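Local coordinates for CrmK (Actinoalloteichus sp. WH1-2216-6, PDB 5I1V), which is a flavoenzyme oxidase with covalently bound FAD that takes part in recycling a shunt product during caerulomycin biosynthesis, at residues A[192-197]-A[476-481]. Sequence-based numbering, arbitrary orientation.
With FAD (flavin-adenine dinucleotide), chain E.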
loop_
_atom_site.group_PDB
_atom_site.type_symbol
_atom_site.label_atom_id
_atom_site.label_comp_id
_atom_site.label_asym_id
_atom_site.label_seq_id
_atom_site.Cartn_x
_atom_site.Cartn_y
_atom_site.Cartn_z
ATOM N N GLY A 192 6.047 -24.060 -1.735
ATOM C CA GLY A 192 5.697 -24.839 -2.949
ATOM C C GLY A 192 6.289 -26.268 -2.926
ATOM O O GLY A 192 6.528 -26.882 -3.998
ATOM N N ASN A 193 6.606 -26.741 -1.724
ATOM C CA ASN A 193 7.382 -27.971 -1.568
ATOM C C ASN A 193 6.657 -29.148 -0.934
ATOM O O ASN A 193 6.800 -30.264 -1.398
ATOM C CB ASN A 193 8.633 -27.737 -0.749
ATOM C CG ASN A 193 9.763 -27.119 -1.552
ATOM O OD1 ASN A 193 10.176 -27.621 -2.573
ATOM N ND2 ASN A 193 10.271 -26.036 -1.070
ATOM N N PHE A 194 6.026 -28.927 0.188
ATOM C CA PHE A 194 5.516 -30.036 1.010
ATOM C C PHE A 194 4.010 -30.232 0.975
ATOM O O PHE A 194 3.552 -31.315 1.271
ATOM C CB PHE A 194 5.991 -29.851 2.451
ATOM C CG PHE A 194 7.505 -29.681 2.564
ATOM C CD1 PHE A 194 8.340 -30.779 2.522
ATOM C CD2 PHE A 194 8.057 -28.439 2.724
ATOM C CE1 PHE A 194 9.707 -30.640 2.594
ATOM C CE2 PHE A 194 9.434 -28.263 2.772
ATOM C CZ PHE A 194 10.257 -29.367 2.698
ATOM N N GLY A 195 3.271 -29.215 0.579
ATOM C CA GLY A 195 1.828 -29.186 0.653
ATOM C C GLY A 195 1.352 -27.783 0.682
ATOM O O GLY A 195 2.178 -26.836 0.600
ATOM N N VAL A 196 0.037 -27.595 0.793
ATOM C CA VAL A 196 -0.544 -26.263 0.799
ATOM C C VAL A 196 -0.669 -25.783 2.238
ATOM O O VAL A 196 -1.456 -26.325 3.041
ATOM C CB VAL A 196 -1.877 -26.214 0.158
ATOM C CG1 VAL A 196 -2.441 -24.775 0.160
ATOM C CG2 VAL A 196 -1.789 -26.734 -1.238
ATOM N N ILE A 197 0.081 -24.740 2.564
ATOM C CA ILE A 197 -0.026 -24.164 3.893
ATOM C C ILE A 197 -1.324 -23.370 3.952
ATOM O O ILE A 197 -1.487 -22.456 3.159
ATOM C CB ILE A 197 1.167 -23.214 4.185
ATOM C CG1 ILE A 197 2.470 -23.993 4.128
ATOM C CG2 ILE A 197 1.067 -22.535 5.553
ATOM C CD1 ILE A 197 3.618 -23.094 3.708
ATOM N N PRO A 476 19.704 -32.571 2.447
ATOM C CA PRO A 476 19.269 -33.965 2.534
ATOM C C PRO A 476 18.183 -34.275 3.579
ATOM O O PRO A 476 17.372 -35.134 3.363
ATOM C CB PRO A 476 20.599 -34.718 2.844
ATOM C CG PRO A 476 21.623 -33.868 2.176
ATOM C CD PRO A 476 21.155 -32.445 2.370
ATOM N N ARG A 477 18.158 -33.592 4.699
ATOM C CA ARG A 477 17.090 -33.796 5.657
ATOM C C ARG A 477 15.745 -33.313 5.066
ATOM O O ARG A 477 14.716 -33.991 5.208
ATOM C CB ARG A 477 17.378 -33.059 6.970
ATOM C CG ARG A 477 16.263 -33.131 8.001
ATOM C CD ARG A 477 15.854 -34.525 8.386
ATOM N NE ARG A 477 15.011 -34.444 9.560
ATOM C CZ ARG A 477 13.984 -35.227 9.845
ATOM N NH1 ARG A 477 13.639 -36.207 9.077
ATOM N NH2 ARG A 477 13.296 -35.010 10.945
ATOM N N LEU A 478 15.777 -32.178 4.390
ATOM C CA LEU A 478 14.575 -31.693 3.698
ATOM C C LEU A 478 14.105 -32.689 2.609
ATOM O O LEU A 478 12.914 -32.912 2.450
ATOM C CB LEU A 478 14.799 -30.326 3.076
ATOM C CG LEU A 478 14.960 -29.193 4.075
ATOM C CD1 LEU A 478 15.523 -27.985 3.340
ATOM C CD2 LEU A 478 13.619 -28.848 4.731
ATOM N N GLN A 479 15.037 -33.293 1.882
ATOM C CA GLN A 479 14.674 -34.326 0.874
ATOM C C GLN A 479 14.003 -35.515 1.565
ATOM O O GLN A 479 13.062 -36.078 1.067
ATOM C CB GLN A 479 15.888 -34.777 0.125
ATOM C CG GLN A 479 16.506 -33.774 -0.826
ATOM C CD GLN A 479 17.589 -34.434 -1.629
ATOM O OE1 GLN A 479 18.669 -34.656 -1.123
ATOM N NE2 GLN A 479 17.298 -34.760 -2.874
ATOM N N GLU A 480 14.481 -35.892 2.740
ATOM C CA GLU A 480 13.851 -36.972 3.498
ATOM C C GLU A 480 12.433 -36.607 3.956
ATOM O O GLU A 480 11.509 -37.410 3.968
ATOM C CB GLU A 480 14.745 -37.331 4.708
ATOM C CG GLU A 480 14.071 -38.132 5.799
ATOM C CD GLU A 480 14.958 -38.294 7.046
ATOM O OE1 GLU A 480 15.849 -37.449 7.292
ATOM O OE2 GLU A 480 14.754 -39.259 7.805
ATOM N N ILE A 481 12.250 -35.380 4.399
ATOM C CA ILE A 481 10.930 -34.979 4.837
ATOM C C ILE A 481 10.001 -34.909 3.587
ATOM O O ILE A 481 8.850 -35.315 3.629
ATOM C CB ILE A 481 11.018 -33.649 5.610
ATOM C CG1 ILE A 481 11.844 -33.871 6.858
ATOM C CG2 ILE A 481 9.637 -33.111 5.950
ATOM C CD1 ILE A 481 12.271 -32.607 7.593
HETATM P PA FAD E . 3.998 -16.331 -3.978
HETATM O O1A FAD E . 4.535 -15.862 -5.308
HETATM O O2A FAD E . 2.503 -16.411 -3.869
HETATM O O5B FAD E . 4.645 -17.707 -3.588
HETATM C C5B FAD E . 6.046 -17.876 -3.391
HETATM C C4B FAD E . 6.382 -19.373 -3.454
HETATM O O4B FAD E . 5.784 -19.978 -2.290
HETATM C C3B FAD E . 5.837 -20.173 -4.618
HETATM O O3B FAD E . 6.672 -21.301 -4.811
HETATM C C2B FAD E . 4.499 -20.646 -4.123
HETATM O O2B FAD E . 3.849 -21.690 -4.855
HETATM C C1B FAD E . 4.802 -20.923 -2.646
HETATM N N9A FAD E . 3.623 -20.668 -1.780
HETATM C C8A FAD E . 2.839 -19.551 -1.690
HETATM N N7A FAD E . 1.783 -19.786 -0.844
HETATM C C5A FAD E . 1.932 -21.025 -0.424
HETATM C C6A FAD E . 1.173 -21.837 0.494
HETATM N N6A FAD E . 0.127 -21.275 1.069
HETATM N N1A FAD E . 1.597 -23.089 0.696
HETATM C C2A FAD E . 2.664 -23.614 0.056
HETATM N N3A FAD E . 3.463 -22.896 -0.775
HETATM C C4A FAD E . 3.064 -21.630 -1.058
HETATM N N1 FAD E . 11.507 -11.588 2.129
HETATM C C2 FAD E . 12.042 -11.328 3.344
HETATM O O2 FAD E . 12.419 -12.257 4.068
HETATM N N3 FAD E . 12.192 -10.076 3.828
HETATM C C4 FAD E . 11.871 -8.977 3.157
HETATM O O4 FAD E . 11.996 -7.844 3.669
HETATM C C4X FAD E . 11.273 -9.148 1.841
HETATM N N5 FAD E . 10.916 -8.068 1.094
HETATM C C5X FAD E . 10.274 -8.272 -0.067
HETATM C C6 FAD E . 9.753 -7.187 -0.771
HETATM C C7 FAD E . 9.088 -7.318 -1.989
HETATM C C7M FAD E . 8.537 -6.075 -2.698
HETATM C C8 FAD E . 8.943 -8.691 -2.521
HETATM C C8M FAD E . 8.264 -8.944 -3.839
HETATM C C9 FAD E . 9.461 -9.799 -1.842
HETATM C C9A FAD E . 10.120 -9.640 -0.624
HETATM N N10 FAD E . 10.631 -10.730 0.090
HETATM C C10 FAD E . 11.172 -10.523 1.345
HETATM C "C1'" FAD E . 10.735 -12.061 -0.507
HETATM C "C2'" FAD E . 9.544 -12.893 -0.152
HETATM O "O2'" FAD E . 9.725 -13.403 1.155
HETATM C "C3'" FAD E . 9.300 -13.993 -1.130
HETATM O "O3'" FAD E . 9.115 -13.406 -2.449
HETATM C "C4'" FAD E . 8.095 -14.862 -0.714
HETATM O "O4'" FAD E . 8.305 -16.168 -1.250
HETATM C "C5'" FAD E . 6.799 -14.262 -1.218
HETATM O "O5'" FAD E . 5.718 -15.055 -0.727
HETATM P P FAD E . 4.319 -14.822 -1.438
HETATM O O1P FAD E . 4.003 -13.374 -1.499
HETATM O O2P FAD E . 3.302 -15.746 -0.845
HETATM O O3P FAD E . 4.651 -15.313 -2.946
#
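A single aromatic side chain, Phe194, is all that 192-197 brings to the helix segment 476-481, pointing its ring rim at the helix while the backbone on its two flanks reads the adenine of FAD. The ring presents an edge to the main chain: CE1 of Phe194 lies 3.9 Å from O of Leu478, near the ring plane. CZ of Phe194 meets methyl CD2 of Leu478 at 4.0 Å, the two side chains crossing at about a right angle, and Ile481 brings its CG2 branch obliquely to CE1. Phe194 CG stands anti to its own carbonyl carbon (chi1 -54°), which sends the ring out toward the helix; Asn193 CB covers part of one face, and His186 meets the ring from outside the two segments. Lys482, one residue further along the helix, ties the same loop by a hydrogen bond to Asn193 O.

On the cofactor side, Ile197 pairs with the adenine through its backbone, N donating to FAD N1A and O accepting from FAD N6A, each at 2.9 Å. Gly192 N adds a bond to FAD N3A at 3.0 Å; a side chain there would run into the ribose O3B. Ile197 CD1 sits above the N1A-C2A rim of the adenine, 3.6 Å from FAD N1A. With an alanine here the backbone pair could remain, but that rim would probably lose its apolar contact with CD1 and a gap would open beside it. Backbone recognition of adenine by three hydrogen bonds, two of them from one residue on strand 196-202, is consistent with the PCMH-type FAD-binding fold of berberine-bridge-enzyme-like oxidases, here packed against a helix of the berberine-like C-terminal region.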